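Local coordinates for protein putative polyprenyl synthetase (Streptomyces coelicolor, PDB 3NF2) that probably acts as a magnesium-dependent prenyltransferase of the FPP/GGPP synthase family, joining isoprene units into longer prenyl diphosphates, at residues D169-E180 / K249-A258; R143-A151 / A186-I194. All coordinates share one frame; numbering follows the deposited sequence.

Contact 1 (D169-E180 / K249-A258); sequences DRVSVEECLEME and KSLPVVAALA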
loop_
_atom_site.group_PDB
_atom_site.type_symbol
_atom_site.label_atom_id
_atom_site.label_comp_id
_atom_site.label_asym_id
_atom_site.label_seq_id
_atom_site.Cartn_x
_atom_site.Cartn_y
_atom_site.Cartn_z
ATOM N N ASP A 169 7.266 -28.629 1.243
ATOM C CA ASP A 169 8.330 -29.405 0.606
ATOM C C ASP A 169 8.037 -29.619 -0.873
ATOM O O ASP A 169 8.950 -29.828 -1.672
ATOM C CB ASP A 169 8.529 -30.749 1.310
ATOM C CG ASP A 169 9.192 -30.603 2.670
ATOM O OD1 ASP A 169 9.969 -29.641 2.862
ATOM O OD2 ASP A 169 8.936 -31.456 3.547
ATOM N N ARG A 170 6.759 -29.574 -1.230
ATOM C CA ARG A 170 6.358 -29.582 -2.624
ATOM C C ARG A 170 5.180 -28.648 -2.865
ATOM O O ARG A 170 4.365 -28.402 -1.980
ATOM C CB ARG A 170 6.072 -31.003 -3.125
ATOM C CG ARG A 170 5.075 -31.788 -2.299
ATOM C CD ARG A 170 5.234 -33.304 -2.446
ATOM N NE ARG A 170 4.958 -33.745 -3.809
ATOM C CZ ARG A 170 5.850 -34.319 -4.617
ATOM N NH1 ARG A 170 7.097 -34.558 -4.203
ATOM N NH2 ARG A 170 5.484 -34.669 -5.843
ATOM N N VAL A 171 5.148 -28.095 -4.066
ATOM C CA VAL A 171 4.109 -27.193 -4.534
ATOM C C VAL A 171 3.659 -27.802 -5.856
ATOM O O VAL A 171 4.490 -28.329 -6.605
ATOM C CB VAL A 171 4.702 -25.774 -4.754
ATOM C CG1 VAL A 171 3.739 -24.867 -5.480
ATOM C CG2 VAL A 171 5.095 -25.151 -3.420
ATOM N N SER A 172 2.361 -27.782 -6.143
ATOM C CA SER A 172 1.895 -28.373 -7.390
ATOM C C SER A 172 2.194 -27.454 -8.575
ATOM O O SER A 172 2.497 -26.271 -8.393
ATOM C CB SER A 172 0.412 -28.703 -7.315
ATOM O OG SER A 172 -0.359 -27.550 -7.545
ATOM N N VAL A 173 2.122 -28.014 -9.780
ATOM C CA VAL A 173 2.293 -27.257 -11.023
ATOM C C VAL A 173 1.228 -26.177 -11.129
ATOM O O VAL A 173 1.541 -25.015 -11.394
ATOM C CB VAL A 173 2.267 -28.189 -12.263
ATOM C CG1 VAL A 173 2.115 -27.386 -13.557
ATOM C CG2 VAL A 173 3.528 -29.046 -12.316
ATOM N N GLU A 174 -0.019 -26.560 -10.868
ATOM C CA GLU A 174 -1.153 -25.636 -10.895
ATOM C C GLU A 174 -0.973 -24.453 -9.937
ATOM O O GLU A 174 -1.243 -23.307 -10.301
ATOM C CB GLU A 174 -2.446 -26.383 -10.577
ATOM C CG GLU A 174 -3.645 -25.953 -11.416
ATOM C CD GLU A 174 -3.684 -26.627 -12.789
ATOM O OE1 GLU A 174 -2.939 -26.195 -13.701
ATOM O OE2 GLU A 174 -4.475 -27.587 -12.955
ATOM N N GLU A 175 -0.476 -24.738 -8.734
ATOM C CA GLU A 175 -0.231 -23.713 -7.722
ATOM C C GLU A 175 0.854 -22.738 -8.161
ATOM O O GLU A 175 0.773 -21.535 -7.887
ATOM C CB GLU A 175 0.174 -24.362 -6.399
ATOM C CG GLU A 175 -0.982 -24.953 -5.607
ATOM C CD GLU A 175 -0.526 -25.833 -4.448
ATOM O OE1 GLU A 175 0.654 -26.243 -4.409
ATOM O OE2 GLU A 175 -1.358 -26.122 -3.570
ATOM N N CYS A 176 1.869 -23.269 -8.837
ATOM C CA CYS A 176 2.965 -22.456 -9.334
ATOM C C CYS A 176 2.486 -21.543 -10.463
ATOM O O CYS A 176 2.868 -20.375 -10.520
ATOM C CB CYS A 176 4.099 -23.349 -9.817
ATOM S SG CYS A 176 5.632 -22.491 -10.141
ATOM N N LEU A 177 1.629 -22.082 -11.330
ATOM C CA LEU A 177 1.109 -21.357 -12.480
ATOM C C LEU A 177 0.264 -20.183 -12.056
ATOM O O LEU A 177 0.467 -19.072 -12.552
ATOM C CB LEU A 177 0.297 -22.276 -13.403
ATOM C CG LEU A 177 1.076 -23.228 -14.318
ATOM C CD1 LEU A 177 0.124 -24.115 -15.130
ATOM C CD2 LEU A 177 2.033 -22.476 -15.237
ATOM N N GLU A 178 -0.672 -20.409 -11.133
ATOM C CA GLU A 178 -1.510 -19.303 -10.684
ATOM C C GLU A 178 -0.725 -18.260 -9.883
ATOM O O GLU A 178 -1.024 -17.073 -9.973
ATOM C CB GLU A 178 -2.791 -19.774 -9.970
ATOM C CG GLU A 178 -2.611 -20.268 -8.558
ATOM C CD GLU A 178 -3.865 -20.102 -7.699
ATOM O OE1 GLU A 178 -4.184 -21.038 -6.933
ATOM O OE2 GLU A 178 -4.530 -19.044 -7.788
ATOM N N MET A 179 0.297 -18.698 -9.145
ATOM C CA MET A 179 1.204 -17.776 -8.457
ATOM C C MET A 179 1.987 -16.920 -9.452
ATOM O O MET A 179 2.093 -15.699 -9.297
ATOM C CB MET A 179 2.169 -18.529 -7.529
ATOM C CG MET A 179 3.177 -17.632 -6.815
ATOM S SD MET A 179 3.997 -18.441 -5.408
ATOM C CE MET A 179 5.445 -19.118 -6.219
ATOM N N GLU A 180 2.529 -17.563 -10.477
ATOM C CA GLU A 180 3.324 -16.846 -11.469
ATOM C C GLU A 180 2.472 -15.913 -12.314
ATOM O O GLU A 180 2.942 -14.862 -12.725
ATOM C CB GLU A 180 4.150 -17.817 -12.324
ATOM C CG GLU A 180 5.351 -18.353 -11.534
ATOM C CD GLU A 180 6.302 -19.180 -12.364
ATOM O OE1 GLU A 180 7.311 -19.631 -11.798
ATOM O OE2 GLU A 180 6.059 -19.368 -13.573
ATOM N N LYS A 249 10.988 -22.453 -5.810
ATOM C CA LYS A 249 10.217 -23.447 -6.468
ATOM C C LYS A 249 9.652 -22.923 -7.762
ATOM O O LYS A 249 8.483 -22.675 -7.879
ATOM C CB LYS A 249 9.169 -23.977 -5.531
ATOM C CG LYS A 249 9.794 -24.699 -4.369
ATOM C CD LYS A 249 9.033 -25.951 -3.992
ATOM C CE LYS A 249 9.932 -26.950 -3.339
ATOM N NZ LYS A 249 10.761 -26.304 -2.341
ATOM N N SER A 250 10.513 -22.776 -8.742
ATOM C CA SER A 250 10.153 -22.300 -10.059
ATOM C C SER A 250 9.578 -23.414 -10.840
ATOM O O SER A 250 9.612 -24.531 -10.420
ATOM C CB SER A 250 11.359 -21.762 -10.772
ATOM O OG SER A 250 12.447 -22.586 -10.513
ATOM N N LEU A 251 9.069 -23.096 -12.002
ATOM C CA LEU A 251 8.372 -24.058 -12.796
ATOM C C LEU A 251 9.205 -25.271 -13.144
ATOM O O LEU A 251 8.705 -26.351 -13.088
ATOM C CB LEU A 251 7.892 -23.409 -14.062
ATOM C CG LEU A 251 6.509 -22.825 -13.938
ATOM C CD1 LEU A 251 6.143 -22.119 -15.171
ATOM C CD2 LEU A 251 5.542 -23.881 -13.655
ATOM N N PRO A 252 10.462 -25.130 -13.499
ATOM C CA PRO A 252 11.193 -26.376 -13.776
ATOM C C PRO A 252 11.281 -27.304 -12.556
ATOM O O PRO A 252 11.061 -28.517 -12.687
ATOM C CB PRO A 252 12.595 -25.903 -14.182
ATOM C CG PRO A 252 12.498 -24.459 -14.440
ATOM C CD PRO A 252 11.293 -23.932 -13.738
ATOM N N VAL A 253 11.578 -26.723 -11.393
ATOM C CA VAL A 253 11.674 -27.459 -10.125
ATOM C C VAL A 253 10.379 -28.194 -9.845
ATOM O O VAL A 253 10.364 -29.405 -9.617
ATOM C CB VAL A 253 11.951 -26.503 -8.950
ATOM C CG1 VAL A 253 12.057 -27.270 -7.635
ATOM C CG2 VAL A 253 13.212 -25.718 -9.199
ATOM N N VAL A 254 9.290 -27.441 -9.893
ATOM C CA VAL A 254 7.960 -27.961 -9.615
ATOM C C VAL A 254 7.510 -29.022 -10.622
ATOM O O VAL A 254 7.004 -30.081 -10.229
ATOM C CB VAL A 254 6.958 -26.802 -9.535
ATOM C CG1 VAL A 254 5.570 -27.317 -9.434
ATOM C CG2 VAL A 254 7.277 -25.918 -8.322
ATOM N N ALA A 255 7.711 -28.750 -11.914
ATOM C CA ALA A 255 7.362 -29.716 -12.967
ATOM C C ALA A 255 8.139 -31.034 -12.818
ATOM O O ALA A 255 7.592 -32.106 -13.043
ATOM C CB ALA A 255 7.584 -29.116 -14.347
ATOM N N ALA A 256 9.408 -30.937 -12.431
ATOM C CA ALA A 256 10.215 -32.106 -12.143
ATOM C C ALA A 256 9.642 -32.912 -10.969
ATOM O O ALA A 256 9.586 -34.133 -11.043
ATOM C CB ALA A 256 11.638 -31.693 -11.855
ATOM N N LEU A 257 9.205 -32.227 -9.906
ATOM C CA LEU A 257 8.651 -32.892 -8.718
ATOM C C LEU A 257 7.348 -33.614 -9.007
ATOM O O LEU A 257 7.102 -34.697 -8.466
ATOM C CB LEU A 257 8.446 -31.910 -7.560
ATOM C CG LEU A 257 9.722 -31.338 -6.938
ATOM C CD1 LEU A 257 9.383 -30.277 -5.907
ATOM C CD2 LEU A 257 10.577 -32.436 -6.323
ATOM N N ALA A 258 6.531 -33.026 -9.876
ATOM C CA ALA A 258 5.214 -33.569 -10.187
ATOM C C ALA A 258 5.290 -34.764 -11.127
ATOM O O ALA A 258 4.303 -35.495 -11.286
ATOM C CB ALA A 258 4.317 -32.482 -10.784
#
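Leu251 reaches out of the first turn of helix 251-258 and meets Glu180, Cys176 and Leu177 in succession, a good example of how one branched side chain can serve several neighbours. Its CB stays 4.4 Å from Glu180 OE1, and the close contacts begin at CG. There the chain forks between this carboxylate and the sulfur of Cys176. Methyl CD1 then lies tightly against Glu180 OE2 (3.2 Å), while CD2 lies 3.8 Å from Cys176 SG and also touches CD2 of Leu177, whose side chain crosses it at about a right angle. Cys176 can fill this position because SG stands anti to its backbone N (chi1 -168°), beside its own carbonyl carbon. Asp225, from helix 203-230, accepts a hydrogen bond from Leu251 N and comes close to Glu180 OE1. With an alanine in place of Glu180 the carboxylate is gone, which would probably open a gap beside CG and CD1 of Leu251 and leave Asp225 without its acidic neighbour. Val254 CG1 lies 3.2 Å from Val171 O and also meets Ser172 O. Val173 CG2 meets Ala258 CB at 3.8 Å. Arg170, bent at chi3, hydrogen-bonds through NH2 to Leu257 O (3.1 Å), the donor standing above the carbonyl plane. Ser172 and Glu175 start helix 173-180 with a capping box, Glu175 N giving to Ser172 OG at 3.1 Å. The helices run nearly antiparallel (161°), as neighbours often do in the all-helical isoprenoid synthase fold, here next to an aspartate of what is probably the family's second aspartate-rich motif.

Contact 2 (R143-A151 / A186-I194); sequences RATRRLTKA and ALLACASSI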
loop_
_atom_site.group_PDB
_atom_site.type_symbol
_atom_site.label_atom_id
_atom_site.label_comp_id
_atom_site.label_asym_id
_atom_site.label_seq_id
_atom_site.Cartn_x
_atom_site.Cartn_y
_atom_site.Cartn_z
ATOM N N ARG A 143 -11.230 4.188 -15.387
ATOM C CA ARG A 143 -11.225 2.822 -15.890
ATOM C C ARG A 143 -9.812 2.239 -15.899
ATOM O O ARG A 143 -9.618 1.057 -15.623
ATOM C CB ARG A 143 -11.861 2.775 -17.283
ATOM C CG ARG A 143 -13.384 2.613 -17.264
ATOM C CD ARG A 143 -14.026 3.140 -18.544
ATOM N NE ARG A 143 -13.135 3.019 -19.695
ATOM C CZ ARG A 143 -13.239 3.730 -20.819
ATOM N NH1 ARG A 143 -14.213 4.636 -20.968
ATOM N NH2 ARG A 143 -12.356 3.539 -21.800
ATOM N N ALA A 144 -8.831 3.082 -16.196
ATOM C CA ALA A 144 -7.428 2.689 -16.167
ATOM C C ALA A 144 -6.954 2.372 -14.743
ATOM O O ALA A 144 -6.160 1.448 -14.557
ATOM C CB ALA A 144 -6.564 3.770 -16.791
ATOM N N THR A 145 -7.451 3.126 -13.756
ATOM C CA THR A 145 -7.151 2.871 -12.339
ATOM C C THR A 145 -7.782 1.551 -11.876
ATOM O O THR A 145 -7.199 0.838 -11.060
ATOM C CB THR A 145 -7.598 4.041 -11.412
ATOM O OG1 THR A 145 -7.226 5.295 -11.992
ATOM C CG2 THR A 145 -6.949 3.939 -10.019
ATOM N N ARG A 146 -8.960 1.236 -12.418
ATOM C CA ARG A 146 -9.665 -0.030 -12.174
ATOM C C ARG A 146 -8.802 -1.227 -12.584
ATOM O O ARG A 146 -8.739 -2.231 -11.872
ATOM C CB ARG A 146 -10.986 -0.034 -12.956
ATOM C CG ARG A 146 -11.769 -1.340 -12.976
ATOM C CD ARG A 146 -13.014 -1.239 -12.131
ATOM N NE ARG A 146 -13.652 -2.537 -11.921
ATOM C CZ ARG A 146 -14.746 -2.958 -12.554
ATOM N NH1 ARG A 146 -15.340 -2.187 -13.458
ATOM N NH2 ARG A 146 -15.247 -4.158 -12.277
ATOM N N ARG A 147 -8.132 -1.092 -13.726
ATOM C CA ARG A 147 -7.246 -2.116 -14.263
ATOM C C ARG A 147 -5.987 -2.240 -13.424
ATOM O O ARG A 147 -5.458 -3.334 -13.257
ATOM C CB ARG A 147 -6.830 -1.774 -15.699
ATOM C CG ARG A 147 -7.971 -1.560 -16.677
ATOM C CD ARG A 147 -8.481 -2.855 -17.234
ATOM N NE ARG A 147 -9.737 -2.670 -17.951
ATOM C CZ ARG A 147 -10.292 -3.590 -18.731
ATOM N NH1 ARG A 147 -9.690 -4.761 -18.906
ATOM N NH2 ARG A 147 -11.443 -3.336 -19.341
ATOM N N LEU A 148 -5.501 -1.103 -12.924
ATOM C CA LEU A 148 -4.302 -1.067 -12.092
ATOM C C LEU A 148 -4.576 -1.765 -10.771
ATOM O O LEU A 148 -3.735 -2.512 -10.277
ATOM C CB LEU A 148 -3.867 0.378 -11.839
ATOM C CG LEU A 148 -2.461 0.589 -11.253
ATOM C CD1 LEU A 148 -1.384 0.469 -12.327
ATOM C CD2 LEU A 148 -2.373 1.921 -10.553
ATOM N N THR A 149 -5.769 -1.523 -10.231
ATOM C CA THR A 149 -6.205 -2.100 -8.964
ATOM C C THR A 149 -6.307 -3.628 -9.030
ATOM O O THR A 149 -5.882 -4.309 -8.110
ATOM C CB THR A 149 -7.547 -1.483 -8.507
ATOM O OG1 THR A 149 -7.413 -0.057 -8.482
ATOM C CG2 THR A 149 -7.962 -1.993 -7.096
ATOM N N LYS A 150 -6.854 -4.145 -10.126
ATOM C CA LYS A 150 -6.971 -5.579 -10.343
ATOM C C LYS A 150 -5.583 -6.221 -10.333
ATOM O O LYS A 150 -5.369 -7.238 -9.663
ATOM C CB LYS A 150 -7.703 -5.862 -11.661
ATOM C CG LYS A 150 -7.786 -7.351 -12.031
ATOM C CD LYS A 150 -8.545 -7.592 -13.329
ATOM C CE LYS A 150 -8.568 -9.079 -13.675
ATOM N NZ LYS A 150 -9.729 -9.428 -14.534
ATOM N N ALA A 151 -4.643 -5.590 -11.041
ATOM C CA ALA A 151 -3.275 -6.083 -11.147
ATOM C C ALA A 151 -2.527 -6.011 -9.821
ATOM O O ALA A 151 -1.686 -6.864 -9.528
ATOM C CB ALA A 151 -2.525 -5.303 -12.191
ATOM N N ALA A 186 -0.199 -10.623 -14.233
ATOM C CA ALA A 186 -1.195 -9.628 -13.981
ATOM C C ALA A 186 -0.764 -8.231 -14.307
ATOM O O ALA A 186 -1.537 -7.456 -14.757
ATOM C CB ALA A 186 -1.649 -9.710 -12.586
ATOM N N LEU A 187 0.476 -7.916 -14.030
ATOM C CA LEU A 187 1.004 -6.582 -14.272
ATOM C C LEU A 187 1.371 -6.345 -15.744
ATOM O O LEU A 187 1.309 -5.211 -16.235
ATOM C CB LEU A 187 2.213 -6.304 -13.371
ATOM C CG LEU A 187 2.694 -4.853 -13.397
ATOM C CD1 LEU A 187 1.603 -3.909 -12.882
ATOM C CD2 LEU A 187 3.972 -4.685 -12.615
ATOM N N LEU A 188 1.770 -7.405 -16.439
ATOM C CA LEU A 188 2.019 -7.313 -17.880
ATOM C C LEU A 188 0.708 -7.201 -18.644
ATOM O O LEU A 188 0.634 -6.506 -19.648
ATOM C CB LEU A 188 2.878 -8.474 -18.376
ATOM C CG LEU A 188 4.370 -8.231 -18.107
ATOM C CD1 LEU A 188 5.187 -9.517 -18.065
ATOM C CD2 LEU A 188 4.960 -7.281 -19.121
ATOM N N ALA A 189 -0.331 -7.843 -18.115
ATOM C CA ALA A 189 -1.686 -7.738 -18.643
ATOM C C ALA A 189 -2.165 -6.304 -18.544
ATOM O O ALA A 189 -2.744 -5.768 -19.492
ATOM C CB ALA A 189 -2.618 -8.644 -17.869
ATOM N N CYS A 190 -1.908 -5.695 -17.386
ATOM C CA CYS A 190 -2.256 -4.314 -17.141
ATOM C C CYS A 190 -1.456 -3.377 -18.037
ATOM O O CYS A 190 -2.024 -2.485 -18.647
ATOM C CB CYS A 190 -2.051 -3.938 -15.672
ATOM S SG CYS A 190 -2.540 -2.229 -15.329
ATOM N N ALA A 191 -0.150 -3.591 -18.126
ATOM C CA ALA A 191 0.698 -2.773 -18.992
ATOM C C ALA A 191 0.269 -2.849 -20.459
ATOM O O ALA A 191 0.312 -1.848 -21.172
ATOM C CB ALA A 191 2.146 -3.178 -18.850
ATOM N N SER A 192 -0.161 -4.039 -20.887
ATOM C CA SER A 192 -0.601 -4.279 -22.257
ATOM C C SER A 192 -1.924 -3.612 -22.607
ATOM O O SER A 192 -2.187 -3.361 -23.779
ATOM C CB SER A 192 -0.709 -5.785 -22.540
ATOM O OG SER A 192 0.577 -6.378 -22.594
ATOM N N SER A 193 -2.752 -3.338 -21.605
ATOM C CA SER A 193 -4.093 -2.811 -21.861
ATOM C C SER A 193 -4.347 -1.376 -21.367
ATOM O O SER A 193 -5.358 -0.772 -21.735
ATOM C CB SER A 193 -5.155 -3.750 -21.289
ATOM O OG SER A 193 -5.149 -3.740 -19.870
ATOM N N ILE A 194 -3.444 -0.831 -20.553
ATOM C CA ILE A 194 -3.701 0.447 -19.877
ATOM C C ILE A 194 -3.663 1.695 -20.801
ATOM O O ILE A 194 -4.533 2.571 -20.701
ATOM C CB ILE A 194 -2.825 0.623 -18.590
ATOM C CG1 ILE A 194 -3.421 1.692 -17.668
ATOM C CG2 ILE A 194 -1.325 0.849 -18.924
ATOM C CD1 ILE A 194 -2.724 1.811 -16.319
#
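Arg147 NH1 is gripped by two carboxylates, those of Asp207 and Glu210, while NH2 pairs with Glu203; these salt bridges carry the guanidinium to helix 203-230, and the rest of Arg147 packs against helix 186-194. There its CD passes 4.3 Å from Ser193 OG, and its carbonyl oxygen lies against Cys190 SG at 3.7 Å. With SG anti to the backbone N (chi1 -178°), Cys190 projects its sulfur onto the facing backbone, 3.9 Å from Leu148 CA, and leaves its CB to meet the methyl of Ala151 at 3.8 Å. That methyl also rests on Ala186 O (3.5 Å). At the other end Ala144 CB touches Ile194 CG1 at 3.9 Å, and the methyl CD1 of Ile194 approaches CD1 of Leu148. No hydrogen bond joins the two segments, and small residues do most of the close work: Ala151 and Ala186 bring their CA atoms within 5.0 Å. Thr145 and Thr149, on another side of helix 143-151, pack on the second subunit. The result is a close antiparallel helix pair (axes 8.9 Å apart, 167°), in keeping with the helical bundle of the isoprenoid synthase fold.

How the contacts relate
Helix 173-198 belongs to both contacts: its first turns take part in contact 1 and a later part in contact 2, so the two centres lie 26 Å apart although their nearest atoms are separated by only about 5 Å. Helix 203-230 borders both, offering Gln221 and Asp225 to contact 1 and Asp207 and Glu210 to contact 2. Helix 139-165, a partner in contact 2, also reaches contact 1 through Tyr165. Between the two parts of the shared helix lies a Lys-Thr pair that in relatives helps bind the substrate diphosphate, so contact 1, which also meets Asp225, probably lies near the active-site cavity, while contact 2 lies deeper in the bundle, close to the subunit interface.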